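Local structure of chitooligosaccharidolytic beta-N-acetylglucosaminidase (Ostrinia furnacalis, 3OZP) at residues C33-N38 with N55-I60; K217-H222 with G269-P274; D420-V425 with G441-M446. The protein hydrolyses terminal beta-linked N-acetylglucosamine units, one at a time, from the non-reducing ends of short chitooligosaccharides. One frame throughout, in Å; residues are numbered along the deposited sequence.

How the contacts relate
Contacts 2 and 3 both pair neighbouring strands of the closed eight-stranded parallel barrel of the family 20 catalytic domain: strands 220-224 and 271-278 in the first, 421-425 and 444-446 in the second. Their centres lie about 17 Å apart, and they touch where the H222 ring packs against the Q424 side chain. The side chains of H222 and Q424 each lie about 8 Å from the bound inhibitor, an N-acetylglucosamine derivative. Contact 1 is a surface contact, its centre about 32 Å from that of contact 2 and about 43 Å from that of contact 3, and lies away from the annotated sites.

Contact 1 (C33-N38 with N55-I60)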
ATOM      1  N   CYS A  33      22.785   4.597 -19.639  1.00 26.25           N
ATOM      2  CA  CYS A  33      23.942   4.016 -18.962  1.00 26.18           C
ATOM      3  C   CYS A  33      23.609   2.623 -18.438  1.00 25.90           C
ATOM      4  O   CYS A  33      24.378   1.682 -18.642  1.00 25.90           O
ATOM      5  CB  CYS A  33      24.443   4.917 -17.826  1.00 26.29           C
ATOM      6  SG  CYS A  33      25.770   4.191 -16.800  1.00 28.03           S
ATOM      7  N   LYS A  34      22.459   2.496 -17.774  1.00 25.34           N
ATOM      8  CA  LYS A  34      22.036   1.224 -17.183  1.00 25.07           C
ATOM      9  C   LYS A  34      21.895   0.112 -18.221  1.00 25.03           C
ATOM     10  O   LYS A  34      22.319  -1.021 -17.982  1.00 24.69           O
ATOM     11  CB  LYS A  34      20.728   1.389 -16.399  1.00 24.91           C
ATOM     12  CG  LYS A  34      20.881   2.108 -15.065  1.00 24.45           C
ATOM     13  CD  LYS A  34      19.525   2.517 -14.509  1.00 24.13           C
ATOM     14  CE  LYS A  34      19.636   3.052 -13.090  1.00 23.61           C
ATOM     15  NZ  LYS A  34      19.940   1.991 -12.102  1.00 23.21           N
ATOM     16  N   MET A  35      21.321   0.451 -19.376  1.00 25.31           N
ATOM     17  CA  MET A  35      21.080  -0.519 -20.453  1.00 25.73           C
ATOM     18  C   MET A  35      22.330  -1.320 -20.845  1.00 26.09           C
ATOM     19  O   MET A  35      22.224  -2.492 -21.202  1.00 25.86           O
ATOM     20  CB  MET A  35      20.471   0.173 -21.683  1.00 25.74           C
ATOM     21  CG  MET A  35      20.061  -0.771 -22.822  1.00 25.82           C
ATOM     22  SD  MET A  35      18.794  -1.980 -22.368  1.00 25.64           S
ATOM     23  CE  MET A  35      17.300  -1.034 -22.632  1.00 25.32           C
ATOM     24  N   PHE A  36      23.504  -0.694 -20.767  1.00 26.69           N
ATOM     25  CA  PHE A  36      24.750  -1.367 -21.154  1.00 27.40           C
ATOM     26  C   PHE A  36      25.704  -1.642 -19.998  1.00 27.79           C
ATOM     27  O   PHE A  36      26.578  -2.505 -20.100  1.00 27.88           O
ATOM     28  CB  PHE A  36      25.449  -0.600 -22.279  1.00 27.63           C
ATOM     29  CG  PHE A  36      24.620  -0.488 -23.522  1.00 28.21           C
ATOM     30  CD1 PHE A  36      24.382  -1.607 -24.320  1.00 28.45           C
ATOM     31  CD2 PHE A  36      24.054   0.726 -23.884  1.00 28.89           C
ATOM     32  CE1 PHE A  36      23.597  -1.512 -25.464  1.00 28.24           C
ATOM     33  CE2 PHE A  36      23.275   0.833 -25.033  1.00 29.43           C
ATOM     34  CZ  PHE A  36      23.045  -0.287 -25.823  1.00 29.41           C
ATOM     35  N   CYS A  37      25.530  -0.919 -18.898  1.00 27.94           N
ATOM     36  CA  CYS A  37      26.351  -1.140 -17.719  1.00 28.39           C
ATOM     37  C   CYS A  37      25.945  -2.429 -17.011  1.00 28.28           C
ATOM     38  O   CYS A  37      26.792  -3.158 -16.499  1.00 28.23           O
ATOM     39  CB  CYS A  37      26.258   0.054 -16.771  1.00 28.45           C
ATOM     40  SG  CYS A  37      27.582   0.135 -15.573  1.00 29.83           S
ATOM     41  N   ASN A  38      24.646  -2.709 -17.001  1.00 28.45           N
ATOM     42  CA  ASN A  38      24.122  -3.927 -16.396  1.00 28.60           C
ATOM     43  C   ASN A  38      24.266  -5.116 -17.338  1.00 28.66           C
ATOM     44  O   ASN A  38      24.068  -4.985 -18.546  1.00 28.47           O
ATOM     45  CB  ASN A  38      22.651  -3.743 -16.008  1.00 28.49           C
ATOM     46  CG  ASN A  38      22.173  -4.790 -15.022  1.00 28.28           C
ATOM     47  OD1 ASN A  38      21.955  -5.950 -15.380  1.00 28.42           O
ATOM     48  ND2 ASN A  38      21.999  -4.383 -13.771  1.00 27.45           N
ATOM     49  N   ASN A  55      26.086  -2.850 -28.170  1.00 33.34           N
ATOM     50  CA  ASN A  55      26.741  -1.727 -27.496  1.00 33.41           C
ATOM     51  C   ASN A  55      26.092  -0.365 -27.724  1.00 33.15           C
ATOM     52  O   ASN A  55      26.456   0.608 -27.063  1.00 33.07           O
ATOM     53  CB  ASN A  55      28.216  -1.649 -27.908  1.00 33.65           C
ATOM     54  CG  ASN A  55      28.979  -2.909 -27.583  1.00 34.27           C
ATOM     55  OD1 ASN A  55      29.137  -3.274 -26.419  1.00 35.56           O
ATOM     56  ND2 ASN A  55      29.470  -3.583 -28.618  1.00 35.32           N
ATOM     57  N   PHE A  56      25.138  -0.293 -28.649  1.00 32.86           N
ATOM     58  CA  PHE A  56      24.630   0.996 -29.114  1.00 32.72           C
ATOM     59  C   PHE A  56      23.114   1.165 -29.041  1.00 32.40           C
ATOM     60  O   PHE A  56      22.364   0.190 -29.009  1.00 32.35           O
ATOM     61  CB  PHE A  56      25.104   1.262 -30.548  1.00 33.06           C
ATOM     62  CG  PHE A  56      26.599   1.299 -30.701  1.00 33.77           C
ATOM     63  CD1 PHE A  56      27.324   2.425 -30.317  1.00 34.76           C
ATOM     64  CD2 PHE A  56      27.280   0.209 -31.235  1.00 34.33           C
ATOM     65  CE1 PHE A  56      28.709   2.465 -30.460  1.00 35.56           C
ATOM     66  CE2 PHE A  56      28.669   0.240 -31.386  1.00 35.46           C
ATOM     67  CZ  PHE A  56      29.384   1.366 -30.994  1.00 35.40           C
ATOM     68  N   LEU A  57      22.688   2.426 -29.023  1.00 32.08           N
ATOM     69  CA  LEU A  57      21.280   2.798 -29.095  1.00 32.07           C
ATOM     70  C   LEU A  57      21.008   3.621 -30.349  1.00 32.18           C
ATOM     71  O   LEU A  57      21.880   4.364 -30.816  1.00 32.22           O
ATOM     72  CB  LEU A  57      20.877   3.615 -27.863  1.00 31.82           C
ATOM     73  CG  LEU A  57      20.958   2.947 -26.490  1.00 31.65           C
ATOM     74  CD1 LEU A  57      20.940   3.994 -25.388  1.00 30.94           C
ATOM     75  CD2 LEU A  57      19.838   1.931 -26.304  1.00 31.39           C
ATOM     76  N   SER A  58      19.797   3.498 -30.880  1.00 32.18           N
ATOM     77  CA  SER A  58      19.364   4.296 -32.021  1.00 32.57           C
ATOM     78  C   SER A  58      18.178   5.159 -31.636  1.00 32.77           C
ATOM     79  O   SER A  58      17.286   4.712 -30.913  1.00 32.65           O
ATOM     80  CB  SER A  58      18.972   3.401 -33.198  1.00 32.46           C
ATOM     81  OG  SER A  58      20.046   2.565 -33.580  1.00 32.93           O
ATOM     82  N   LYS A  59      18.174   6.394 -32.122  1.00 33.07           N
ATOM     83  CA  LYS A  59      17.052   7.290 -31.918  1.00 33.77           C
ATOM     84  C   LYS A  59      15.910   6.875 -32.844  1.00 34.19           C
ATOM     85  O   LYS A  59      16.110   6.690 -34.047  1.00 34.26           O
ATOM     86  CB  LYS A  59      17.484   8.732 -32.180  1.00 33.78           C
ATOM     87  CG  LYS A  59      16.427   9.783 -31.885  1.00 34.52           C
ATOM     88  CD  LYS A  59      16.974  11.186 -32.125  1.00 36.59           C
ATOM     89  CE  LYS A  59      17.171  11.469 -33.613  1.00 37.72           C
ATOM     90  NZ  LYS A  59      18.056  12.646 -33.850  1.00 38.94           N
ATOM     91  N   ILE A  60      14.718   6.702 -32.280  1.00 34.55           N
ATOM     92  CA  ILE A  60      13.566   6.302 -33.087  1.00 34.88           C
ATOM     93  C   ILE A  60      12.391   7.268 -32.954  1.00 35.22           C
ATOM     94  O   ILE A  60      12.249   7.957 -31.937  1.00 35.23           O
ATOM     95  CB  ILE A  60      13.128   4.816 -32.835  1.00 34.94           C
ATOM     96  CG1 ILE A  60      12.517   4.626 -31.444  1.00 34.97           C
ATOM     97  CG2 ILE A  60      14.286   3.844 -33.070  1.00 34.91           C
ATOM     98  CD1 ILE A  60      10.998   4.719 -31.432  1.00 35.07           C
TER
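The ring of F36 is laid against the chain that leads into strand 57-69, and contact between it and residues 55-57 makes up most of the interface. Polar backbone meets the ring both above and at its rim. N55 O sits over the ring centre, 3.6 Å above its plane, while M35 CG, from the same helical turn, covers the opposite face. The benzene ring is thus sandwiched between a peptide carbonyl and a methylene. Its outer corner runs into the next peptide, with F36 CZ 3.3 Å from F56 O, which lies near the ring plane.

Apolar packing completes the contact. L57 meets the ring edge in plane, its branch point CG 3.5 Å from F36 CE2, and the two side chains pass one another, pointing opposite ways. With L57 CG placed beside its own backbone N (chi1 -63°), both methyls also come close to CE2. M35 adds a looser touch, CG to L57 CD2 at 4.4 Å.

Disulfides from C33 to C14 and from C37 to C9 tie helix 30-37 to the N-terminal strands. On the other side, strand 57-69 pairs with strand 172-183, and V165 of strand 164-167 packs on both M35 and L57.

Contact 2 (K217-H222 with G269-P274)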
ATOM      1  N   LYS A 217       5.740 -11.475 -17.489  1.00 19.23           N
ATOM      2  CA  LYS A 217       5.505 -12.812 -18.071  1.00 19.43           C
ATOM      3  C   LYS A 217       4.923 -13.858 -17.113  1.00 19.35           C
ATOM      4  O   LYS A 217       5.060 -15.065 -17.343  1.00 19.66           O
ATOM      5  CB  LYS A 217       6.767 -13.354 -18.771  1.00 19.21           C
ATOM      6  CG  LYS A 217       7.331 -12.428 -19.840  1.00 19.28           C
ATOM      7  CD  LYS A 217       8.542 -13.051 -20.526  1.00 18.95           C
ATOM      8  CE  LYS A 217       9.099 -12.133 -21.594  1.00 19.10           C
ATOM      9  NZ  LYS A 217       9.925 -11.030 -21.032  1.00 18.53           N
ATOM     10  N   LEU A 218       4.274 -13.406 -16.042  1.00 19.16           N
ATOM     11  CA  LEU A 218       3.484 -14.320 -15.215  1.00 18.85           C
ATOM     12  C   LEU A 218       2.276 -14.748 -16.041  1.00 18.86           C
ATOM     13  O   LEU A 218       1.745 -13.949 -16.815  1.00 19.57           O
ATOM     14  CB  LEU A 218       3.062 -13.656 -13.899  1.00 18.71           C
ATOM     15  CG  LEU A 218       4.188 -13.341 -12.900  1.00 18.39           C
ATOM     16  CD1 LEU A 218       3.705 -12.360 -11.841  1.00 17.61           C
ATOM     17  CD2 LEU A 218       4.751 -14.613 -12.259  1.00 17.43           C
ATOM     18  N   ASN A 219       1.846 -15.998 -15.898  1.00 18.81           N
ATOM     19  CA  ASN A 219       0.843 -16.550 -16.818  1.00 18.84           C
ATOM     20  C   ASN A 219      -0.409 -17.168 -16.187  1.00 18.67           C
ATOM     21  O   ASN A 219      -1.258 -17.712 -16.898  1.00 18.38           O
ATOM     22  CB  ASN A 219       1.500 -17.542 -17.801  1.00 18.81           C
ATOM     23  CG  ASN A 219       1.915 -18.858 -17.144  1.00 19.69           C
ATOM     24  OD1 ASN A 219       1.681 -19.089 -15.954  1.00 19.97           O
ATOM     25  ND2 ASN A 219       2.538 -19.736 -17.934  1.00 19.93           N
ATOM     26  N   THR A 220      -0.514 -17.101 -14.861  1.00 18.64           N
ATOM     27  CA  THR A 220      -1.622 -17.751 -14.162  1.00 18.95           C
ATOM     28  C   THR A 220      -2.196 -16.889 -13.048  1.00 19.15           C
ATOM     29  O   THR A 220      -1.510 -16.506 -12.097  1.00 18.98           O
ATOM     30  CB  THR A 220      -1.248 -19.153 -13.609  1.00 19.08           C
ATOM     31  OG1 THR A 220      -0.709 -19.960 -14.666  1.00 19.42           O
ATOM     32  CG2 THR A 220      -2.490 -19.848 -13.041  1.00 18.67           C
ATOM     33  N   PHE A 221      -3.474 -16.588 -13.190  1.00 19.06           N
ATOM     34  CA  PHE A 221      -4.197 -15.889 -12.165  1.00 19.36           C
ATOM     35  C   PHE A 221      -5.143 -16.885 -11.507  1.00 18.71           C
ATOM     36  O   PHE A 221      -6.103 -17.355 -12.122  1.00 18.56           O
ATOM     37  CB  PHE A 221      -4.936 -14.715 -12.784  1.00 19.79           C
ATOM     38  CG  PHE A 221      -5.562 -13.807 -11.789  1.00 22.54           C
ATOM     39  CD1 PHE A 221      -6.828 -13.301 -12.018  1.00 24.51           C
ATOM     40  CD2 PHE A 221      -4.879 -13.439 -10.634  1.00 24.52           C
ATOM     41  CE1 PHE A 221      -7.419 -12.458 -11.113  1.00 27.26           C
ATOM     42  CE2 PHE A 221      -5.451 -12.596  -9.721  1.00 27.65           C
ATOM     43  CZ  PHE A 221      -6.735 -12.096  -9.956  1.00 28.34           C
ATOM     44  N   HIS A 222      -4.823 -17.217 -10.262  1.00 18.21           N
ATOM     45  CA  HIS A 222      -5.557 -18.184  -9.459  1.00 18.17           C
ATOM     46  C   HIS A 222      -6.561 -17.388  -8.633  1.00 17.86           C
ATOM     47  O   HIS A 222      -6.200 -16.684  -7.690  1.00 17.77           O
ATOM     48  CB  HIS A 222      -4.550 -18.984  -8.610  1.00 18.06           C
ATOM     49  CG  HIS A 222      -5.145 -19.849  -7.537  1.00 18.76           C
ATOM     50  ND1 HIS A 222      -6.500 -19.973  -7.314  1.00 19.91           N
ATOM     51  CD2 HIS A 222      -4.545 -20.660  -6.633  1.00 18.86           C
ATOM     52  CE1 HIS A 222      -6.707 -20.800  -6.308  1.00 18.35           C
ATOM     53  NE2 HIS A 222      -5.538 -21.230  -5.874  1.00 20.86           N
ATOM     54  N   GLY A 269      -1.786 -13.605 -22.318  1.00 20.29           N
ATOM     55  CA  GLY A 269      -1.104 -14.862 -21.996  1.00 19.82           C
ATOM     56  C   GLY A 269      -1.304 -15.316 -20.562  1.00 19.68           C
ATOM     57  O   GLY A 269      -0.488 -16.068 -20.022  1.00 19.66           O
ATOM     58  N   VAL A 270      -2.397 -14.867 -19.947  1.00 19.25           N
ATOM     59  CA  VAL A 270      -2.705 -15.210 -18.560  1.00 18.98           C
ATOM     60  C   VAL A 270      -3.944 -16.106 -18.454  1.00 19.12           C
ATOM     61  O   VAL A 270      -5.059 -15.711 -18.809  1.00 18.76           O
ATOM     62  CB  VAL A 270      -2.863 -13.947 -17.667  1.00 19.07           C
ATOM     63  CG1 VAL A 270      -3.339 -14.323 -16.245  1.00 18.90           C
ATOM     64  CG2 VAL A 270      -1.562 -13.166 -17.606  1.00 18.07           C
ATOM     65  N   ARG A 271      -3.705 -17.322 -17.974  1.00 19.13           N
ATOM     66  CA  ARG A 271      -4.728 -18.307 -17.643  1.00 19.71           C
ATOM     67  C   ARG A 271      -5.458 -17.867 -16.371  1.00 19.47           C
ATOM     68  O   ARG A 271      -4.828 -17.644 -15.338  1.00 19.43           O
ATOM     69  CB  ARG A 271      -4.028 -19.654 -17.409  1.00 19.78           C
ATOM     70  CG  ARG A 271      -4.833 -20.744 -16.719  1.00 21.92           C
ATOM     71  CD  ARG A 271      -3.896 -21.750 -16.036  1.00 23.12           C
ATOM     72  NE  ARG A 271      -3.299 -22.712 -16.966  1.00 25.05           N
ATOM     73  CZ  ARG A 271      -1.997 -22.827 -17.237  1.00 25.77           C
ATOM     74  NH1 ARG A 271      -1.585 -23.754 -18.092  1.00 25.69           N
ATOM     75  NH2 ARG A 271      -1.100 -22.032 -16.663  1.00 26.06           N
ATOM     76  N   VAL A 272      -6.779 -17.730 -16.456  1.00 19.19           N
ATOM     77  CA  VAL A 272      -7.588 -17.410 -15.279  1.00 18.96           C
ATOM     78  C   VAL A 272      -8.175 -18.698 -14.701  1.00 18.64           C
ATOM     79  O   VAL A 272      -9.093 -19.292 -15.264  1.00 18.79           O
ATOM     80  CB  VAL A 272      -8.680 -16.345 -15.585  1.00 18.95           C
ATOM     81  CG1 VAL A 272      -9.495 -16.029 -14.329  1.00 18.74           C
ATOM     82  CG2 VAL A 272      -8.043 -15.076 -16.139  1.00 18.75           C
ATOM     83  N   LEU A 273      -7.619 -19.116 -13.571  1.00 18.87           N
ATOM     84  CA  LEU A 273      -7.888 -20.417 -12.977  1.00 18.90           C
ATOM     85  C   LEU A 273      -8.751 -20.262 -11.715  1.00 18.79           C
ATOM     86  O   LEU A 273      -8.289 -19.721 -10.709  1.00 18.89           O
ATOM     87  CB  LEU A 273      -6.551 -21.096 -12.638  1.00 19.12           C
ATOM     88  CG  LEU A 273      -6.435 -22.606 -12.416  1.00 19.86           C
ATOM     89  CD1 LEU A 273      -4.959 -23.003 -12.280  1.00 20.18           C
ATOM     90  CD2 LEU A 273      -7.226 -23.090 -11.204  1.00 19.73           C
ATOM     91  N   PRO A 274     -10.013 -20.734 -11.768  1.00 18.75           N
ATOM     92  CA  PRO A 274     -10.911 -20.574 -10.623  1.00 18.63           C
ATOM     93  C   PRO A 274     -10.676 -21.619  -9.540  1.00 18.70           C
ATOM     94  O   PRO A 274     -10.327 -22.765  -9.848  1.00 18.93           O
ATOM     95  CB  PRO A 274     -12.297 -20.779 -11.240  1.00 18.47           C
ATOM     96  CG  PRO A 274     -12.056 -21.742 -12.366  1.00 18.46           C
ATOM     97  CD  PRO A 274     -10.687 -21.379 -12.912  1.00 18.58           C
TER
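Two adjacent parallel strands of the TIM-type barrel of the catalytic domain meet here, with T220 paired to R271, F221 to V272 and H222 to L273. The axes of the short strand segments 220-222 and 271-274 come within 4.7 Å. Backbone bonds pass to and fro between them: R271 N donates to N219 O, F221 N to R271 O and L273 N to F221 O, all at 2.7 Å.

On the face that carries T220, R271 and L273, a short chain of hydrogen bonds runs beside the sheet. R271 NH2 donates to T220 OG1 at 2.9 Å, with the hydroxyl oxygen only 4° out of the guanidinium plane. T220 OG1 in turn donates a hydrogen bond to N219 OD1, also at 2.9 Å, so one hydroxyl both accepts and donates. The arginine chain leaves with CG opposite its backbone N and bends at chi3 (-79°), which brings NH2 back alongside T220; its NE forms a salt bridge with D338. The N219 amide stands nearly perpendicular to the guanidinium and is held further by P188 and R190.

On the face of F221 and V272 the packing is apolar: F221 CB rests 3.8 Å from V270 CG1, and V272 CG1 lies obliquely to the F221 ring.

M213 of helix 203-215 packs on L218, F221 and V270. Strand 189-195 flanks strand 220-224 through backbone bonds of N219, T220 and H222, and the H222 ring stacks on H341 of strand 340-343.

Contact 3 (D420-V425 with G441-M446); sequences DYIIQV and GYRLIM
The guanidinium of R443 has I422 CG1 over one face, 4.0 Å above its plane and displaced toward the rim. Bends at chi2 (115°) and chi3 (93°) fold the arginine chain so that the guanidinium lies across the I422 side chain, and NH1 is hydrogen-bonded to K418 O. The Y442 ring receives Y421 O near its plane, at the edge, 3.7 Å from CD2. I423 CG1 approaches the same carbon obliquely, and the tyrosine hydroxyl reaches D413.

Further along, the chains pair as parallel strands. I423 N donates to R443 O, I445 N to I423 O and V425 N to I445 O, at 2.9, 2.9 and 2.8 Å. Before the first of these bonds a water bridges the two chains, donating a hydrogen bond to Y421 O at 2.6 Å and accepting one from R443 N.

Aliphatic contacts flank the backbone. I422 CG2 meets I445 CD1 at 3.8 Å, and I445 CG2 lies against Q424 CG. On the face of I423, L444, V425 and M446, I423 CB packs on L444 CD2, V425 CG2 touches both methyls of L444, and the sulfur of M446 lies alongside V425 CB. The Q424 amide is gripped by H341, E498 and S447.

The pair forms a beta-alpha-beta unit with helix 432-439, whose I434 covers V425 and L444 and whose L437 meets I423. Strand 399-402 borders strand 421-425 on its other edge.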
ATOM      1  N   ASP A 420      -4.103 -37.399 -11.437  1.00 25.99           N
ATOM      2  CA  ASP A 420      -5.345 -36.637 -11.379  1.00 25.53           C
ATOM      3  C   ASP A 420      -5.223 -35.380 -10.518  1.00 25.33           C
ATOM      4  O   ASP A 420      -5.985 -34.424 -10.697  1.00 25.33           O
ATOM      5  CB  ASP A 420      -6.485 -37.522 -10.861  1.00 25.41           C
ATOM      6  CG  ASP A 420      -6.843 -38.651 -11.824  1.00 25.58           C
ATOM      7  OD1 ASP A 420      -6.393 -38.631 -12.994  1.00 25.06           O
ATOM      8  OD2 ASP A 420      -7.582 -39.565 -11.410  1.00 26.43           O
ATOM      9  N   TYR A 421      -4.264 -35.388  -9.592  1.00 24.82           N
ATOM     10  CA  TYR A 421      -4.139 -34.320  -8.602  1.00 24.60           C
ATOM     11  C   TYR A 421      -2.762 -33.674  -8.533  1.00 24.44           C
ATOM     12  O   TYR A 421      -1.763 -34.344  -8.275  1.00 24.69           O
ATOM     13  CB  TYR A 421      -4.535 -34.830  -7.217  1.00 24.34           C
ATOM     14  CG  TYR A 421      -6.022 -35.006  -7.048  1.00 24.93           C
ATOM     15  CD1 TYR A 421      -6.822 -33.946  -6.622  1.00 24.83           C
ATOM     16  CD2 TYR A 421      -6.635 -36.229  -7.321  1.00 24.96           C
ATOM     17  CE1 TYR A 421      -8.193 -34.100  -6.467  1.00 24.92           C
ATOM     18  CE2 TYR A 421      -8.006 -36.393  -7.171  1.00 25.65           C
ATOM     19  CZ  TYR A 421      -8.777 -35.324  -6.740  1.00 25.34           C
ATOM     20  OH  TYR A 421     -10.130 -35.475  -6.587  1.00 26.25           O
ATOM     21  N   ILE A 422      -2.739 -32.366  -8.771  1.00 23.98           N
ATOM     22  CA  ILE A 422      -1.579 -31.514  -8.526  1.00 23.51           C
ATOM     23  C   ILE A 422      -1.694 -30.989  -7.091  1.00 23.32           C
ATOM     24  O   ILE A 422      -2.782 -30.608  -6.658  1.00 23.27           O
ATOM     25  CB  ILE A 422      -1.559 -30.316  -9.509  1.00 23.49           C
ATOM     26  CG1 ILE A 422      -1.471 -30.809 -10.957  1.00 23.48           C
ATOM     27  CG2 ILE A 422      -0.423 -29.334  -9.168  1.00 23.40           C
ATOM     28  CD1 ILE A 422      -1.901 -29.781 -11.996  1.00 23.24           C
ATOM     29  N   ILE A 423      -0.587 -30.961  -6.359  1.00 22.97           N
ATOM     30  CA  ILE A 423      -0.615 -30.479  -4.979  1.00 22.80           C
ATOM     31  C   ILE A 423       0.013 -29.086  -4.878  1.00 22.78           C
ATOM     32  O   ILE A 423       1.158 -28.880  -5.306  1.00 22.74           O
ATOM     33  CB  ILE A 423       0.081 -31.468  -3.996  1.00 22.94           C
ATOM     34  CG1 ILE A 423      -0.375 -32.920  -4.234  1.00 22.97           C
ATOM     35  CG2 ILE A 423      -0.141 -31.039  -2.536  1.00 22.96           C
ATOM     36  CD1 ILE A 423      -1.863 -33.199  -3.996  1.00 22.16           C
ATOM     37  N   GLN A 424      -0.745 -28.133  -4.335  1.00 22.32           N
ATOM     38  CA  GLN A 424      -0.210 -26.797  -4.077  1.00 21.91           C
ATOM     39  C   GLN A 424       0.356 -26.745  -2.668  1.00 21.96           C
ATOM     40  O   GLN A 424      -0.377 -26.856  -1.685  1.00 21.93           O
ATOM     41  CB  GLN A 424      -1.256 -25.691  -4.293  1.00 21.79           C
ATOM     42  CG  GLN A 424      -0.636 -24.282  -4.232  1.00 20.92           C
ATOM     43  CD  GLN A 424      -1.526 -23.178  -4.794  1.00 20.33           C
ATOM     44  OE1 GLN A 424      -2.684 -23.402  -5.156  1.00 19.10           O
ATOM     45  NE2 GLN A 424      -0.977 -21.968  -4.861  1.00 19.22           N
ATOM     46  N   VAL A 425       1.670 -26.573  -2.587  1.00 22.08           N
ATOM     47  CA  VAL A 425       2.394 -26.640  -1.330  1.00 22.42           C
ATOM     48  C   VAL A 425       2.457 -25.265  -0.677  1.00 22.38           C
ATOM     49  O   VAL A 425       2.955 -24.317  -1.273  1.00 22.41           O
ATOM     50  CB  VAL A 425       3.827 -27.184  -1.560  1.00 22.56           C
ATOM     51  CG1 VAL A 425       4.609 -27.221  -0.263  1.00 22.58           C
ATOM     52  CG2 VAL A 425       3.773 -28.571  -2.204  1.00 22.79           C
ATOM     53  N   GLY A 441       5.835 -39.241  -6.725  1.00 29.86           N
ATOM     54  CA  GLY A 441       5.532 -38.871  -8.108  1.00 29.23           C
ATOM     55  C   GLY A 441       4.590 -37.694  -8.302  1.00 28.73           C
ATOM     56  O   GLY A 441       4.230 -37.371  -9.436  1.00 28.68           O
ATOM     57  N   TYR A 442       4.194 -37.047  -7.208  1.00 28.27           N
ATOM     58  CA  TYR A 442       3.251 -35.922  -7.285  1.00 28.06           C
ATOM     59  C   TYR A 442       3.857 -34.655  -7.885  1.00 27.63           C
ATOM     60  O   TYR A 442       5.030 -34.346  -7.667  1.00 27.45           O
ATOM     61  CB  TYR A 442       2.615 -35.633  -5.920  1.00 27.71           C
ATOM     62  CG  TYR A 442       1.553 -36.647  -5.562  1.00 28.28           C
ATOM     63  CD1 TYR A 442       1.884 -37.818  -4.878  1.00 28.26           C
ATOM     64  CD2 TYR A 442       0.223 -36.452  -5.930  1.00 27.77           C
ATOM     65  CE1 TYR A 442       0.918 -38.762  -4.562  1.00 28.14           C
ATOM     66  CE2 TYR A 442      -0.753 -37.394  -5.614  1.00 28.77           C
ATOM     67  CZ  TYR A 442      -0.395 -38.549  -4.934  1.00 28.53           C
ATOM     68  OH  TYR A 442      -1.350 -39.487  -4.618  1.00 28.77           O
ATOM     69  N   ARG A 443       3.043 -33.946  -8.661  1.00 27.36           N
ATOM     70  CA  ARG A 443       3.425 -32.657  -9.222  1.00 26.96           C
ATOM     71  C   ARG A 443       3.020 -31.550  -8.262  1.00 26.36           C
ATOM     72  O   ARG A 443       1.966 -31.626  -7.624  1.00 26.25           O
ATOM     73  CB  ARG A 443       2.784 -32.436 -10.590  1.00 27.26           C
ATOM     74  CG  ARG A 443       3.095 -33.521 -11.604  1.00 28.72           C
ATOM     75  CD  ARG A 443       1.836 -34.264 -11.992  1.00 31.48           C
ATOM     76  NE  ARG A 443       1.221 -33.679 -13.178  1.00 33.02           N
ATOM     77  CZ  ARG A 443      -0.069 -33.756 -13.484  1.00 33.50           C
ATOM     78  NH1 ARG A 443      -0.925 -34.378 -12.682  1.00 34.29           N
ATOM     79  NH2 ARG A 443      -0.507 -33.189 -14.598  1.00 34.89           N
ATOM     80  N   LEU A 444       3.862 -30.525  -8.160  1.00 25.54           N
ATOM     81  CA  LEU A 444       3.670 -29.486  -7.153  1.00 24.72           C
ATOM     82  C   LEU A 444       3.604 -28.077  -7.730  1.00 24.09           C
ATOM     83  O   LEU A 444       4.229 -27.776  -8.751  1.00 23.93           O
ATOM     84  CB  LEU A 444       4.782 -29.540  -6.100  1.00 24.89           C
ATOM     85  CG  LEU A 444       5.199 -30.849  -5.421  1.00 25.05           C
ATOM     86  CD1 LEU A 444       6.329 -30.557  -4.451  1.00 25.32           C
ATOM     87  CD2 LEU A 444       4.034 -31.519  -4.693  1.00 25.13           C
ATOM     88  N   ILE A 445       2.819 -27.229  -7.069  1.00 23.31           N
ATOM     89  CA  ILE A 445       2.886 -25.783  -7.261  1.00 22.64           C
ATOM     90  C   ILE A 445       3.409 -25.220  -5.946  1.00 22.48           C
ATOM     91  O   ILE A 445       2.832 -25.467  -4.886  1.00 22.20           O
ATOM     92  CB  ILE A 445       1.508 -25.172  -7.620  1.00 22.63           C
ATOM     93  CG1 ILE A 445       1.064 -25.646  -9.007  1.00 22.36           C
ATOM     94  CG2 ILE A 445       1.560 -23.635  -7.551  1.00 21.95           C
ATOM     95  CD1 ILE A 445      -0.433 -25.510  -9.269  1.00 22.31           C
ATOM     96  N   MET A 446       4.513 -24.482  -6.019  1.00 22.37           N
ATOM     97  CA  MET A 446       5.179 -23.986  -4.827  1.00 22.26           C
ATOM     98  C   MET A 446       4.629 -22.638  -4.364  1.00 21.92           C
ATOM     99  O   MET A 446       4.694 -21.643  -5.083  1.00 21.62           O
ATOM    100  CB  MET A 446       6.690 -23.904  -5.062  1.00 22.73           C
ATOM    101  CG  MET A 446       7.533 -23.957  -3.785  1.00 23.96           C
ATOM    102  SD  MET A 446       7.205 -25.349  -2.670  1.00 28.46           S
ATOM    103  CE  MET A 446       7.239 -26.727  -3.815  1.00 24.36           C
TER
HETATM  104  O   HOH W   1       0.585 -34.847  -9.219  1.00 25.59           O